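PDB 1S29: La protein from Trypanosoma brucei, which probably binds RNA, using an N-terminal La motif (the part present here), a winged-helix domain with a conserved aromatic patch. Local coordinates for residues Q12-Q15 with K16-F20; G43-S46 with L47-L51. All coordinates share one frame; numbering follows the deposited sequence.

Interaction 1 of 2, residues Q12-Q15 with K16-F20; sequences QKLQ and KQVEF
Gln-15 and Glu-19, one turn apart on helix 8-21 of the winged-helix La motif, are joined twice, once through the backbone and once by a side-chain bond between positions i and i+4. In the side-chain bond NE2 of Gln-15 donates to OE2 of Glu-19 at 3.0 Å, and the N-H points almost straight at the oxygen (166°). The acceptor lies in the plane of the Gln-15 amide; the amide and carboxylate planes stand 79° apart, and the donor meets OE2 from above the carboxylate plane. Gln-15 holds CG trans to its own backbone N, whereas Glu-19 carries CG beside its backbone N (chi1 -62°) and leans back over the preceding turn, its CG 3.1 Å from O of Gln-15. Glutamine suits this place because it is long enough to span one turn and its NH2 can donate to an acid four residues on. OE2 is also hydrogen-bonded to Ser-73 and so has two partners.

Backbone bonds make the frame. N of Glu-19 donates to O of Gln-15 at 2.9 Å, N of Val-18 to O of Leu-14 at 3.0 Å, and the Lys-16 and Gln-17 amides reach the carbonyls of Gln-12 and Lys-13 with the same four-residue spacing. The aliphatic chain of Lys-16 runs back past Gln-12, CG lying 3.4 Å from the carbonyl O of Gln-12, and this long chain lets the ammonium end lead off the exposed face.

The apolar side-chain pair lies on the buried face, where CD1 of Leu-14 meets CG2 of Val-18 at 4.3 Å. Branched hydrocarbon side chains fit here because this face looks into the domain: Leu-14 packs on Val-56 of helix 54-57 and on the loop residues Val-59 and Thr-60, while Val-18 and Glu-19 lie against Leu-76 of strand 76-78.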
loop_
_atom_site.group_PDB
_atom_site.type_symbol
_atom_site.label_atom_id
_atom_site.label_comp_id
_atom_site.label_asym_id
_atom_site.label_seq_id
_atom_site.Cartn_x
_atom_site.Cartn_y
_atom_site.Cartn_z
ATOM N N GLN A 12 -9.583 7.064 -2.894
ATOM C CA GLN A 12 -8.521 8.032 -3.138
ATOM C C GLN A 12 -7.829 8.388 -1.832
ATOM O O GLN A 12 -6.620 8.618 -1.801
ATOM C CB GLN A 12 -9.086 9.287 -3.800
ATOM C CG GLN A 12 -9.621 9.041 -5.199
ATOM C CD GLN A 12 -10.178 10.295 -5.837
ATOM O OE1 GLN A 12 -9.477 11.297 -5.972
ATOM N NE2 GLN A 12 -11.446 10.245 -6.239
ATOM N N LYS A 13 -8.600 8.424 -0.749
ATOM C CA LYS A 13 -8.038 8.734 0.559
ATOM C C LYS A 13 -7.091 7.623 0.995
ATOM O O LYS A 13 -6.014 7.891 1.527
ATOM C CB LYS A 13 -9.152 8.895 1.595
ATOM C CG LYS A 13 -9.952 10.172 1.442
ATOM C CD LYS A 13 -10.950 10.315 2.583
ATOM C CE LYS A 13 -11.720 11.624 2.492
ATOM N NZ LYS A 13 -12.571 11.710 1.266
ATOM N N LEU A 14 -7.500 6.376 0.772
ATOM C CA LEU A 14 -6.680 5.228 1.140
ATOM C C LEU A 14 -5.438 5.160 0.249
ATOM O O LEU A 14 -4.355 4.803 0.705
ATOM C CB LEU A 14 -7.488 3.935 1.009
ATOM C CG LEU A 14 -6.727 2.632 1.271
ATOM C CD1 LEU A 14 -6.002 2.708 2.614
ATOM C CD2 LEU A 14 -7.700 1.469 1.251
ATOM N N GLN A 15 -5.613 5.509 -1.020
ATOM C CA GLN A 15 -4.510 5.525 -1.974
ATOM C C GLN A 15 -3.390 6.399 -1.410
ATOM O O GLN A 15 -2.233 5.997 -1.377
ATOM C CB GLN A 15 -4.984 6.102 -3.319
ATOM C CG GLN A 15 -3.938 6.075 -4.437
ATOM C CD GLN A 15 -4.273 7.035 -5.570
ATOM O OE1 GLN A 15 -5.401 7.055 -6.074
ATOM N NE2 GLN A 15 -3.288 7.837 -5.978
ATOM N N LYS A 16 -3.746 7.599 -0.959
ATOM C CA LYS A 16 -2.757 8.519 -0.415
ATOM C C LYS A 16 -2.120 8.024 0.878
ATOM O O LYS A 16 -0.972 8.348 1.159
ATOM C CB LYS A 16 -3.389 9.890 -0.212
ATOM C CG LYS A 16 -3.810 10.540 -1.522
ATOM C CD LYS A 16 -4.652 11.771 -1.283
ATOM C CE LYS A 16 -5.129 12.371 -2.592
ATOM N NZ LYS A 16 -5.930 13.603 -2.367
ATOM N N GLN A 17 -2.856 7.234 1.655
ATOM C CA GLN A 17 -2.307 6.696 2.899
ATOM C C GLN A 17 -1.255 5.637 2.569
ATOM O O GLN A 17 -0.239 5.539 3.253
ATOM C CB GLN A 17 -3.418 6.093 3.766
ATOM C CG GLN A 17 -4.450 7.110 4.243
ATOM C CD GLN A 17 -3.922 8.022 5.344
ATOM O OE1 GLN A 17 -2.859 8.626 5.217
ATOM N NE2 GLN A 17 -4.677 8.125 6.434
ATOM N N VAL A 18 -1.502 4.837 1.532
ATOM C CA VAL A 18 -0.530 3.822 1.129
ATOM C C VAL A 18 0.683 4.547 0.549
ATOM O O VAL A 18 1.824 4.187 0.832
ATOM C CB VAL A 18 -1.113 2.839 0.071
ATOM C CG1 VAL A 18 -0.027 1.863 -0.391
ATOM C CG2 VAL A 18 -2.279 2.062 0.666
ATOM N N GLU A 19 0.442 5.584 -0.251
ATOM C CA GLU A 19 1.544 6.345 -0.822
ATOM C C GLU A 19 2.341 6.994 0.315
ATOM O O GLU A 19 3.550 7.179 0.209
ATOM C CB GLU A 19 1.015 7.411 -1.790
ATOM C CG GLU A 19 0.268 6.809 -2.959
ATOM C CD GLU A 19 -0.305 7.843 -3.908
ATOM O OE1 GLU A 19 -0.594 8.977 -3.470
ATOM O OE2 GLU A 19 -0.481 7.513 -5.099
ATOM N N PHE A 20 1.656 7.329 1.404
ATOM C CA PHE A 20 2.309 7.947 2.562
ATOM C C PHE A 20 3.367 7.024 3.148
ATOM O O PHE A 20 4.505 7.429 3.385
ATOM C CB PHE A 20 1.268 8.262 3.642
ATOM C CG PHE A 20 1.851 8.781 4.937
ATOM C CD1 PHE A 20 2.196 10.122 5.079
ATOM C CD2 PHE A 20 2.017 7.929 6.026
ATOM C CE1 PHE A 20 2.693 10.610 6.291
ATOM C CE2 PHE A 20 2.513 8.405 7.245
ATOM C CZ PHE A 20 2.852 9.753 7.374
#

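Interaction 2 of 2, residues G43-S46 with L47-L51; sequences GFVS and LETLL
Ser-46 and Thr-49 meet where strand 45-46 of the winged-helix domain runs directly into helix 47-50, and Ser-46 is the N-cap of that helix. The tight part of the contact gathers round this serine. Its OG sits between its own backbone N and carbonyl carbon (chi1 71°), which turns the hydroxyl toward the first turn of the helix, where it accepts from N of Thr-49 at 3.3 Å (137°). The same N-H also reaches the carbonyl O of Ser-46 at 3.0 Å, coming from above the carbonyl plane, 63° out of it. That carbonyl takes a weak bond from N of Leu-50 as well, the first of alpha-helical, four-residue spacing. Serine suits the position because its short side chain can accept from an amide of the first turn. The two hydroxyls meet as well, OG1 of Thr-49 lying 2.8 Å from OG of Ser-46.

Beneath the cap the contact is apolar. CG1 of Val-45 lies 4.0 Å from CB of Thr-49 and 4.2 Å from CD2 of Leu-50, and the valine crosses both side chains at about a right angle. A beta-branched residue fits the strand, and its buried side chain also packs on Leu-33, Lys-36 and Met-37 of helix 31-37, with Phe-22 touching both Val-45 and Leu-50. Leu-47 packs instead on Val-67 and Ile-70 of helix 63-70.

The solvent side is looser. Glu-48 is exposed, and its CG stands 3.2 Å from OG of Ser-46, but its carboxylate does not touch the serine directly. An acid suits the first turn, where the partial positive charge of the helix N-terminus probably favours a carboxylate. One water links it to the cap, 2.7 Å from OG of Ser-46 and donating to OE2 of Glu-48 at 2.7 Å.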
loop_
_atom_site.group_PDB
_atom_site.type_symbol
_atom_site.label_atom_id
_atom_site.label_comp_id
_atom_site.label_asym_id
_atom_site.label_seq_id
_atom_site.Cartn_x
_atom_site.Cartn_y
_atom_site.Cartn_z
ATOM N N GLY A 43 11.327 -5.096 -4.255
ATOM C CA GLY A 43 10.803 -4.227 -3.215
ATOM C C GLY A 43 9.317 -4.403 -2.978
ATOM O O GLY A 43 8.650 -3.509 -2.451
ATOM N N PHE A 44 8.785 -5.548 -3.393
ATOM C CA PHE A 44 7.370 -5.837 -3.201
ATOM C C PHE A 44 7.038 -6.111 -1.735
ATOM O O PHE A 44 7.788 -6.798 -1.021
ATOM C CB PHE A 44 6.953 -7.046 -4.052
ATOM C CG PHE A 44 6.510 -6.691 -5.448
ATOM C CD1 PHE A 44 7.174 -7.201 -6.557
ATOM C CD2 PHE A 44 5.415 -5.858 -5.647
ATOM C CE1 PHE A 44 6.749 -6.883 -7.851
ATOM C CE2 PHE A 44 4.984 -5.535 -6.930
ATOM C CZ PHE A 44 5.658 -6.051 -8.037
ATOM N N VAL A 45 5.904 -5.567 -1.302
ATOM C CA VAL A 45 5.403 -5.734 0.063
ATOM C C VAL A 45 3.973 -6.261 -0.059
ATOM O O VAL A 45 3.177 -5.709 -0.816
ATOM C CB VAL A 45 5.371 -4.385 0.818
ATOM C CG1 VAL A 45 4.740 -4.584 2.192
ATOM C CG2 VAL A 45 6.787 -3.829 0.965
ATOM N N SER A 46 3.644 -7.328 0.668
ATOM C CA SER A 46 2.301 -7.898 0.573
ATOM C C SER A 46 1.231 -6.949 1.092
ATOM O O SER A 46 1.447 -6.225 2.063
ATOM C CB SER A 46 2.219 -9.227 1.330
ATOM O OG SER A 46 2.261 -9.044 2.745
ATOM N N LEU A 47 0.078 -6.957 0.429
ATOM C CA LEU A 47 -1.014 -6.094 0.842
ATOM C C LEU A 47 -1.517 -6.538 2.219
ATOM O O LEU A 47 -2.050 -5.725 2.971
ATOM C CB LEU A 47 -2.145 -6.109 -0.200
ATOM C CG LEU A 47 -1.800 -5.612 -1.613
ATOM C CD1 LEU A 47 -3.077 -5.496 -2.438
ATOM C CD2 LEU A 47 -1.108 -4.265 -1.544
ATOM N N GLU A 48 -1.340 -7.813 2.572
ATOM C CA GLU A 48 -1.790 -8.223 3.896
ATOM C C GLU A 48 -0.944 -7.528 4.961
ATOM O O GLU A 48 -1.414 -7.290 6.068
ATOM C CB GLU A 48 -1.749 -9.752 4.081
ATOM C CG GLU A 48 -0.406 -10.417 3.872
ATOM C CD GLU A 48 -0.455 -11.914 4.166
ATOM O OE1 GLU A 48 -1.489 -12.553 3.871
ATOM O OE2 GLU A 48 0.541 -12.455 4.686
ATOM N N THR A 49 0.302 -7.199 4.625
ATOM C CA THR A 49 1.155 -6.507 5.575
ATOM C C THR A 49 0.626 -5.093 5.728
ATOM O O THR A 49 0.590 -4.553 6.836
ATOM C CB THR A 49 2.604 -6.422 5.094
ATOM O OG1 THR A 49 3.166 -7.736 5.079
ATOM C CG2 THR A 49 3.423 -5.545 6.038
ATOM N N LEU A 50 0.224 -4.494 4.611
ATOM C CA LEU A 50 -0.300 -3.132 4.652
ATOM C C LEU A 50 -1.552 -3.039 5.522
ATOM O O LEU A 50 -1.785 -2.031 6.187
ATOM C CB LEU A 50 -0.595 -2.632 3.239
ATOM C CG LEU A 50 0.640 -2.481 2.346
ATOM C CD1 LEU A 50 0.265 -1.657 1.126
ATOM C CD2 LEU A 50 1.771 -1.809 3.105
ATOM N N LEU A 51 -2.344 -4.105 5.531
ATOM C CA LEU A 51 -3.561 -4.132 6.328
ATOM C C LEU A 51 -3.289 -4.014 7.827
ATOM O O LEU A 51 -4.199 -3.709 8.603
ATOM C CB LEU A 51 -4.344 -5.416 6.051
ATOM C CG LEU A 51 -5.095 -5.492 4.723
ATOM C CD1 LEU A 51 -5.796 -6.831 4.613
ATOM C CD2 LEU A 51 -6.115 -4.369 4.650
HETATM O O HOH W 1 2.902 -11.338 3.955
#

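Interaction 1 and interaction 2 lie on opposite sides of the chain's centre, their own centres about 14 Å apart, yet they touch. CG1 of Val-18 packs against CD1 of Leu-50 at 3.8 Å, joining helix 8-21 to helix 47-50. Both residues belong to the apolar part of their contact, while the polar bonds lie apart from it: Gln-15 with Glu-19 in interaction 1, the water-bridged Ser-46 and Glu-48 in interaction 2. Interaction 1 rests on strand 76-78 and interaction 2 contains strand 45-46, the outer strands of one antiparallel sheet with strand 84-87 between them. Both contacts thus belong to the framework of the domain whose aromatic patch mediates RNA binding.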